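Local coordinates for protein fatty acid amide hydrolase (Candida albicans, PDB 6KVR) that probably hydrolyses monocarboxylic acid amides, among them fatty acid amides, to carboxylates and ammonium as a member of the amidase family, at residues 461-474 with 535-547. Residues are numbered along the deposited sequence; the frame is centred on the assembly and turned at random.
Sequences DFILSPTYNNVAPH and QFVGAPVGLQLSG
Gln544 and Thr467 cross at about a right angle and illustrate how side chains can add to the backbone pairing of two antiparallel strands. Extended beyond CG, the Gln544 chain brings NE2 within 2.9 Å of Pro466 O, a bent bond with the donor tilted from the carbonyl plane; NE2 also donates to Tyr483 O, while OE1 accepts from Arg259. Thr467 reaches back: OG1, placed beside its own backbone N (chi1 -49°), donates to Gly542 O over 2.9 Å from above the carbonyl plane, and a water joins that same oxygen to Thr467 N. Strands 462-466 and 540-546 are neighbours in the mixed central sheet of the amidase signature fold. Ile463 and Ser465 form hydrogen-bonded pairs with Ser546 and Gln544, whose side chains share one face; the Gln544 side chain comes near Gly256, a predicted substrate-binding residue. On the other face Leu464 and Leu545 pack beneath helices 357-372 and 552-565, and Phe462 CB rests 3.8 Å from Leu545 CD1. Farther along, a second water bridges Ala472 N and Pro540 O, and Val471 sets CB 3.7 Å from Ala539 CB and CG1 against Val541 CG2. The Phe536 ring is sandwiched: Asn470 ND2 sits 3.4 Å above one face, its amide turned 77° from the ring and held in part by a hydrogen bond between OD1 and Ser356 OG, and His474 lies in an offset stack on the opposite face, planes 6° apart. His474 NE2 donates to Gln535 O at 2.9 Å within the imidazole plane, which limits how that ring can turn over Phe536.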
ATOM      1  N   ASP A 461     -17.284  -5.636 -15.276  1.00 34.04           N
ATOM      2  CA  ASP A 461     -17.307  -4.428 -14.453  1.00 33.79           C
ATOM      3  C   ASP A 461     -17.421  -4.731 -12.956  1.00 35.13           C
ATOM      4  O   ASP A 461     -16.723  -4.105 -12.153  1.00 38.71           O
ATOM      5  CB  ASP A 461     -18.471  -3.517 -14.863  1.00 38.09           C
ATOM      6  CG  ASP A 461     -18.364  -3.023 -16.297  1.00 42.55           C
ATOM      7  OD1 ASP A 461     -17.471  -2.201 -16.576  1.00 47.77           O
ATOM      8  OD2 ASP A 461     -19.186  -3.439 -17.146  1.00 44.42           O
ATOM      9  N   PHE A 462     -18.303  -5.649 -12.553  1.00 27.62           N
ATOM     10  CA  PHE A 462     -18.555  -5.891 -11.130  1.00 31.54           C
ATOM     11  C   PHE A 462     -18.863  -7.354 -10.872  1.00 28.44           C
ATOM     12  O   PHE A 462     -19.265  -8.099 -11.767  1.00 29.44           O
ATOM     13  CB  PHE A 462     -19.713  -5.043 -10.598  1.00 27.93           C
ATOM     14  CG  PHE A 462     -19.564  -3.585 -10.896  1.00 36.11           C
ATOM     15  CD1 PHE A 462     -18.697  -2.796 -10.147  1.00 33.30           C
ATOM     16  CD2 PHE A 462     -20.262  -3.004 -11.942  1.00 36.74           C
ATOM     17  CE1 PHE A 462     -18.541  -1.442 -10.431  1.00 33.01           C
ATOM     18  CE2 PHE A 462     -20.105  -1.649 -12.234  1.00 39.16           C
ATOM     19  CZ  PHE A 462     -19.241  -0.867 -11.473  1.00 29.96           C
ATOM     20  N   ILE A 463     -18.671  -7.759  -9.618  1.00 32.39           N
ATOM     21  CA  ILE A 463     -19.023  -9.097  -9.155  1.00 23.89           C
ATOM     22  C   ILE A 463     -20.135  -8.952  -8.126  1.00 27.93           C
ATOM     23  O   ILE A 463     -20.030  -8.147  -7.187  1.00 29.81           O
ATOM     24  CB  ILE A 463     -17.793  -9.834  -8.596  1.00 26.10           C
ATOM     25  CG1 ILE A 463     -16.695  -9.879  -9.666  1.00 30.93           C
ATOM     26  CG2 ILE A 463     -18.137 -11.268  -8.185  1.00 25.79           C
ATOM     27  CD1 ILE A 463     -15.409 -10.515  -9.219  1.00 29.62           C
ATOM     28  N   LEU A 464     -21.224  -9.678  -8.339  1.00 28.90           N
ATOM     29  CA  LEU A 464     -22.382  -9.667  -7.456  1.00 24.82           C
ATOM     30  C   LEU A 464     -22.402 -10.992  -6.713  1.00 28.61           C
ATOM     31  O   LEU A 464     -22.217 -12.050  -7.328  1.00 26.44           O
ATOM     32  CB  LEU A 464     -23.675  -9.471  -8.242  1.00 27.49           C
ATOM     33  CG  LEU A 464     -25.008  -9.483  -7.479  1.00 32.01           C
ATOM     34  CD1 LEU A 464     -25.064  -8.355  -6.468  1.00 29.06           C
ATOM     35  CD2 LEU A 464     -26.200  -9.383  -8.440  1.00 30.70           C
ATOM     36  N   SER A 465     -22.605 -10.942  -5.399  1.00 24.02           N
ATOM     37  CA  SER A 465     -22.440 -12.143  -4.595  1.00 28.67           C
ATOM     38  C   SER A 465     -23.209 -11.971  -3.287  1.00 24.90           C
ATOM     39  O   SER A 465     -23.540 -10.842  -2.905  1.00 24.56           O
ATOM     40  CB  SER A 465     -20.952 -12.412  -4.319  1.00 28.58           C
ATOM     41  OG  SER A 465     -20.461 -11.446  -3.409  1.00 27.15           O
ATOM     42  N   PRO A 466     -23.487 -13.070  -2.573  1.00 24.98           N
ATOM     43  CA  PRO A 466     -24.082 -12.958  -1.237  1.00 24.79           C
ATOM     44  C   PRO A 466     -23.135 -12.256  -0.278  1.00 23.14           C
ATOM     45  O   PRO A 466     -21.934 -12.141  -0.526  1.00 23.26           O
ATOM     46  CB  PRO A 466     -24.306 -14.422  -0.816  1.00 25.27           C
ATOM     47  CG  PRO A 466     -24.181 -15.238  -2.104  1.00 26.10           C
ATOM     48  CD  PRO A 466     -23.201 -14.474  -2.927  1.00 23.38           C
ATOM     49  N   THR A 467     -23.694 -11.779   0.837  1.00 22.92           N
ATOM     50  CA  THR A 467     -22.893 -11.205   1.913  1.00 23.95           C
ATOM     51  C   THR A 467     -22.562 -12.217   2.988  1.00 25.74           C
ATOM     52  O   THR A 467     -21.586 -12.025   3.726  1.00 22.97           O
ATOM     53  CB  THR A 467     -23.617 -10.023   2.564  1.00 21.77           C
ATOM     54  OG1 THR A 467     -24.087  -9.142   1.538  1.00 26.94           O
ATOM     55  CG2 THR A 467     -22.654  -9.229   3.460  1.00 23.53           C
ATOM     56  N   TYR A 468     -23.336 -13.292   3.061  1.00 25.45           N
ATOM     57  CA  TYR A 468     -23.326 -14.268   4.141  1.00 23.48           C
ATOM     58  C   TYR A 468     -24.201 -15.415   3.634  1.00 25.31           C
ATOM     59  O   TYR A 468     -24.995 -15.221   2.715  1.00 25.34           O
ATOM     60  CB  TYR A 468     -23.839 -13.630   5.450  1.00 21.69           C
ATOM     61  CG  TYR A 468     -24.036 -14.574   6.628  1.00 23.50           C
ATOM     62  CD1 TYR A 468     -23.010 -15.395   7.047  1.00 24.58           C
ATOM     63  CD2 TYR A 468     -25.255 -14.646   7.311  1.00 23.17           C
ATOM     64  CE1 TYR A 468     -23.178 -16.270   8.099  1.00 23.33           C
ATOM     65  CE2 TYR A 468     -25.433 -15.522   8.383  1.00 24.33           C
ATOM     66  CZ  TYR A 468     -24.371 -16.330   8.770  1.00 23.80           C
ATOM     67  OH  TYR A 468     -24.481 -17.225   9.819  1.00 27.84           O
ATOM     68  N   ASN A 469     -24.028 -16.616   4.190  1.00 22.98           N
ATOM     69  CA  ASN A 469     -24.814 -17.755   3.708  1.00 22.32           C
ATOM     70  C   ASN A 469     -26.225 -17.778   4.277  1.00 26.75           C
ATOM     71  O   ASN A 469     -26.902 -18.812   4.244  1.00 26.78           O
ATOM     72  CB  ASN A 469     -24.107 -19.068   4.047  1.00 26.58           C
ATOM     73  CG  ASN A 469     -23.658 -19.112   5.499  1.00 28.35           C
ATOM     74  OD1 ASN A 469     -22.495 -18.860   5.807  1.00 30.22           O
ATOM     75  ND2 ASN A 469     -24.596 -19.367   6.400  1.00 23.20           N
ATOM     76  N   ASN A 470     -26.677 -16.663   4.833  1.00 26.60           N
ATOM     77  CA  ASN A 470     -27.999 -16.565   5.426  1.00 24.55           C
ATOM     78  C   ASN A 470     -28.303 -15.081   5.569  1.00 24.01           C
ATOM     79  O   ASN A 470     -27.451 -14.227   5.298  1.00 22.10           O
ATOM     80  CB  ASN A 470     -28.051 -17.316   6.766  1.00 22.98           C
ATOM     81  CG  ASN A 470     -29.467 -17.479   7.301  1.00 28.80           C
ATOM     82  OD1 ASN A 470     -30.446 -17.418   6.555  1.00 27.54           O
ATOM     83  ND2 ASN A 470     -29.579 -17.666   8.604  1.00 28.50           N
ATOM     84  N   VAL A 471     -29.528 -14.776   5.980  1.00 22.22           N
ATOM     85  CA  VAL A 471     -29.855 -13.442   6.474  1.00 26.42           C
ATOM     86  C   VAL A 471     -29.216 -13.344   7.853  1.00 24.01           C
ATOM     87  O   VAL A 471     -28.485 -14.254   8.255  1.00 24.11           O
ATOM     88  CB  VAL A 471     -31.378 -13.215   6.532  1.00 25.33           C
ATOM     89  CG1 VAL A 471     -31.949 -13.138   5.126  1.00 23.52           C
ATOM     90  CG2 VAL A 471     -32.029 -14.343   7.267  1.00 24.53           C
ATOM     91  N   ALA A 472     -29.507 -12.269   8.592  1.00 22.68           N
ATOM     92  CA  ALA A 472     -28.914 -12.046   9.907  1.00 23.23           C
ATOM     93  C   ALA A 472     -28.972 -13.311  10.761  1.00 22.77           C
ATOM     94  O   ALA A 472     -30.019 -13.970  10.822  1.00 25.81           O
ATOM     95  CB  ALA A 472     -29.625 -10.902  10.636  1.00 24.50           C
ATOM     96  N   PRO A 473     -27.894 -13.675  11.428  1.00 25.38           N
ATOM     97  CA  PRO A 473     -27.883 -14.899  12.232  1.00 25.48           C
ATOM     98  C   PRO A 473     -28.480 -14.666  13.618  1.00 25.19           C
ATOM     99  O   PRO A 473     -28.703 -13.542  14.060  1.00 22.63           O
ATOM    100  CB  PRO A 473     -26.392 -15.225  12.326  1.00 22.72           C
ATOM    101  CG  PRO A 473     -25.772 -13.876  12.423  1.00 25.91           C
ATOM    102  CD  PRO A 473     -26.600 -12.973  11.484  1.00 24.64           C
ATOM    103  N   HIS A 474     -28.746 -15.765  14.307  1.00 25.89           N
ATOM    104  CA  HIS A 474     -29.054 -15.649  15.724  1.00 29.65           C
ATOM    105  C   HIS A 474     -27.802 -15.210  16.479  1.00 28.88           C
ATOM    106  O   HIS A 474     -26.677 -15.497  16.063  1.00 26.87           O
ATOM    107  CB  HIS A 474     -29.564 -16.979  16.271  1.00 24.01           C
ATOM    108  CG  HIS A 474     -30.888 -17.388  15.711  1.00 30.29           C
ATOM    109  ND1 HIS A 474     -31.352 -18.686  15.767  1.00 33.80           N
ATOM    110  CD2 HIS A 474     -31.857 -16.668  15.096  1.00 30.15           C
ATOM    111  CE1 HIS A 474     -32.545 -18.747  15.204  1.00 38.52           C
ATOM    112  NE2 HIS A 474     -32.874 -17.536  14.785  1.00 36.29           N
ATOM    113  N   GLN A 535     -37.779 -18.933  12.260  1.00 34.65           N
ATOM    114  CA  GLN A 535     -36.933 -18.266  13.249  1.00 36.78           C
ATOM    115  C   GLN A 535     -36.109 -17.119  12.653  1.00 33.02           C
ATOM    116  O   GLN A 535     -35.201 -16.600  13.318  1.00 31.36           O
ATOM    117  CB  GLN A 535     -36.010 -19.299  13.904  1.00 37.74           C
ATOM    118  CG  GLN A 535     -36.689 -20.224  14.914  1.00 39.52           C
ATOM    119  CD  GLN A 535     -37.233 -19.482  16.128  1.00 50.43           C
ATOM    120  OE1 GLN A 535     -38.441 -19.228  16.239  1.00 47.60           O
ATOM    121  NE2 GLN A 535     -36.342 -19.142  17.057  1.00 52.15           N
ATOM    122  N   PHE A 536     -36.393 -16.716  11.417  1.00 29.27           N
ATOM    123  CA  PHE A 536     -35.658 -15.629  10.782  1.00 30.81           C
ATOM    124  C   PHE A 536     -36.610 -14.686  10.050  1.00 29.02           C
ATOM    125  O   PHE A 536     -36.236 -14.098   9.032  1.00 27.19           O
ATOM    126  CB  PHE A 536     -34.597 -16.163   9.797  1.00 26.00           C
ATOM    127  CG  PHE A 536     -33.436 -16.875  10.453  1.00 26.48           C
ATOM    128  CD1 PHE A 536     -32.343 -16.162  10.928  1.00 23.42           C
ATOM    129  CD2 PHE A 536     -33.429 -18.260  10.570  1.00 30.12           C
ATOM    130  CE1 PHE A 536     -31.270 -16.810  11.528  1.00 25.19           C
ATOM    131  CE2 PHE A 536     -32.360 -18.921  11.173  1.00 30.31           C
ATOM    132  CZ  PHE A 536     -31.274 -18.196  11.648  1.00 27.93           C
ATOM    133  N   VAL A 537     -37.829 -14.513  10.578  1.00 29.80           N
ATOM    134  CA  VAL A 537     -38.928 -13.919   9.814  1.00 24.04           C
ATOM    135  C   VAL A 537     -38.619 -12.487   9.397  1.00 31.29           C
ATOM    136  O   VAL A 537     -38.311 -11.628  10.235  1.00 31.26           O
ATOM    137  CB  VAL A 537     -40.225 -13.946  10.638  1.00 28.21           C
ATOM    138  CG1 VAL A 537     -41.355 -13.318   9.831  1.00 27.28           C
ATOM    139  CG2 VAL A 537     -40.575 -15.372  11.100  1.00 29.12           C
ATOM    140  N   GLY A 538     -38.768 -12.205   8.099  1.00 30.37           N
ATOM    141  CA  GLY A 538     -38.787 -10.839   7.631  1.00 26.43           C
ATOM    142  C   GLY A 538     -37.451 -10.134   7.634  1.00 31.12           C
ATOM    143  O   GLY A 538     -37.417  -8.910   7.440  1.00 27.70           O
ATOM    144  N   ALA A 539     -36.353 -10.870   7.836  1.00 29.39           N
ATOM    145  CA  ALA A 539     -35.018 -10.274   7.853  1.00 26.68           C
ATOM    146  C   ALA A 539     -34.643  -9.750   6.471  1.00 24.92           C
ATOM    147  O   ALA A 539     -34.847 -10.438   5.469  1.00 29.07           O
ATOM    148  CB  ALA A 539     -33.980 -11.298   8.298  1.00 21.83           C
ATOM    149  N   PRO A 540     -34.052  -8.562   6.387  1.00 26.81           N
ATOM    150  CA  PRO A 540     -33.656  -8.032   5.077  1.00 27.84           C
ATOM    151  C   PRO A 540     -32.548  -8.859   4.440  1.00 27.35           C
ATOM    152  O   PRO A 540     -31.745  -9.503   5.124  1.00 23.79           O
ATOM    153  CB  PRO A 540     -33.175  -6.612   5.398  1.00 29.24           C
ATOM    154  CG  PRO A 540     -32.841  -6.621   6.838  1.00 26.48           C
ATOM    155  CD  PRO A 540     -33.733  -7.643   7.494  1.00 26.89           C
ATOM    156  N   VAL A 541     -32.532  -8.861   3.106  1.00 25.36           N
ATOM    157  CA  VAL A 541     -31.459  -9.476   2.328  1.00 25.14           C
ATOM    158  C   VAL A 541     -30.640  -8.369   1.685  1.00 29.78           C
ATOM    159  O   VAL A 541     -31.160  -7.597   0.868  1.00 32.49           O
ATOM    160  CB  VAL A 541     -31.972 -10.428   1.242  1.00 26.75           C
ATOM    161  CG1 VAL A 541     -30.774 -10.937   0.459  1.00 27.03           C
ATOM    162  CG2 VAL A 541     -32.727 -11.588   1.838  1.00 29.53           C
ATOM    163  N   GLY A 542     -29.365  -8.297   2.032  1.00 24.15           N
ATOM    164  CA  GLY A 542     -28.435  -7.391   1.370  1.00 27.82           C
ATOM    165  C   GLY A 542     -27.376  -8.186   0.635  1.00 26.11           C
ATOM    166  O   GLY A 542     -26.953  -9.242   1.108  1.00 28.51           O
ATOM    167  N   LEU A 543     -26.949  -7.671  -0.512  1.00 23.70           N
ATOM    168  CA  LEU A 543     -25.989  -8.358  -1.368  1.00 22.05           C
ATOM    169  C   LEU A 543     -24.763  -7.476  -1.583  1.00 23.82           C
ATOM    170  O   LEU A 543     -24.790  -6.271  -1.314  1.00 29.16           O
ATOM    171  CB  LEU A 543     -26.629  -8.720  -2.718  1.00 28.22           C
ATOM    172  CG  LEU A 543     -27.824  -9.679  -2.776  1.00 27.68           C
ATOM    173  CD1 LEU A 543     -28.360  -9.744  -4.204  1.00 21.74           C
ATOM    174  CD2 LEU A 543     -27.467 -11.087  -2.278  1.00 23.13           C
ATOM    175  N   GLN A 544     -23.691  -8.071  -2.110  1.00 22.73           N
ATOM    176  CA  GLN A 544     -22.430  -7.371  -2.313  1.00 26.82           C
ATOM    177  C   GLN A 544     -22.158  -7.115  -3.791  1.00 24.00           C
ATOM    178  O   GLN A 544     -22.331  -8.005  -4.632  1.00 28.24           O
ATOM    179  CB  GLN A 544     -21.257  -8.158  -1.733  1.00 21.46           C
ATOM    180  CG  GLN A 544     -21.307  -8.272  -0.241  1.00 26.63           C
ATOM    181  CD  GLN A 544     -20.044  -8.905   0.286  1.00 28.25           C
ATOM    182  OE1 GLN A 544     -19.246  -8.242   0.944  1.00 27.63           O
ATOM    183  NE2 GLN A 544     -19.831 -10.179  -0.037  1.00 21.60           N
ATOM    184  N   LEU A 545     -21.693  -5.905  -4.083  1.00 22.01           N
ATOM    185  CA  LEU A 545     -21.191  -5.512  -5.397  1.00 23.36           C
ATOM    186  C   LEU A 545     -19.723  -5.103  -5.263  1.00 22.87           C
ATOM    187  O   LEU A 545     -19.407  -4.088  -4.631  1.00 23.85           O
ATOM    188  CB  LEU A 545     -22.042  -4.380  -5.966  1.00 23.03           C
ATOM    189  CG  LEU A 545     -21.917  -4.081  -7.464  1.00 28.92           C
ATOM    190  CD1 LEU A 545     -22.704  -5.067  -8.320  1.00 24.07           C
ATOM    191  CD2 LEU A 545     -22.407  -2.666  -7.690  1.00 29.13           C
ATOM    192  N   SER A 546     -18.825  -5.888  -5.851  1.00 23.77           N
ATOM    193  CA  SER A 546     -17.388  -5.648  -5.780  1.00 26.46           C
ATOM    194  C   SER A 546     -16.839  -5.169  -7.123  1.00 30.66           C
ATOM    195  O   SER A 546     -17.171  -5.728  -8.171  1.00 29.06           O
ATOM    196  CB  SER A 546     -16.643  -6.920  -5.374  1.00 24.87           C
ATOM    197  OG  SER A 546     -17.233  -7.487  -4.230  1.00 27.39           O
ATOM    198  N   GLY A 547     -15.969  -4.154  -7.084  1.00 27.23           N
ATOM    199  CA  GLY A 547     -15.282  -3.663  -8.254  1.00 25.84           C
ATOM    200  C   GLY A 547     -13.782  -3.899  -8.187  1.00 29.44           C
ATOM    201  O   GLY A 547     -13.249  -4.404  -7.203  1.00 28.78           O
TER
HETATM  202  O   HOH W   1     -19.442  -9.410  -4.644  1.00 29.96           O
HETATM  203  O   HOH W   2     -26.441 -12.104   1.531  1.00 28.10           O
HETATM  204  O   HOH W   3     -31.049  -9.807   7.729  1.00 23.66           O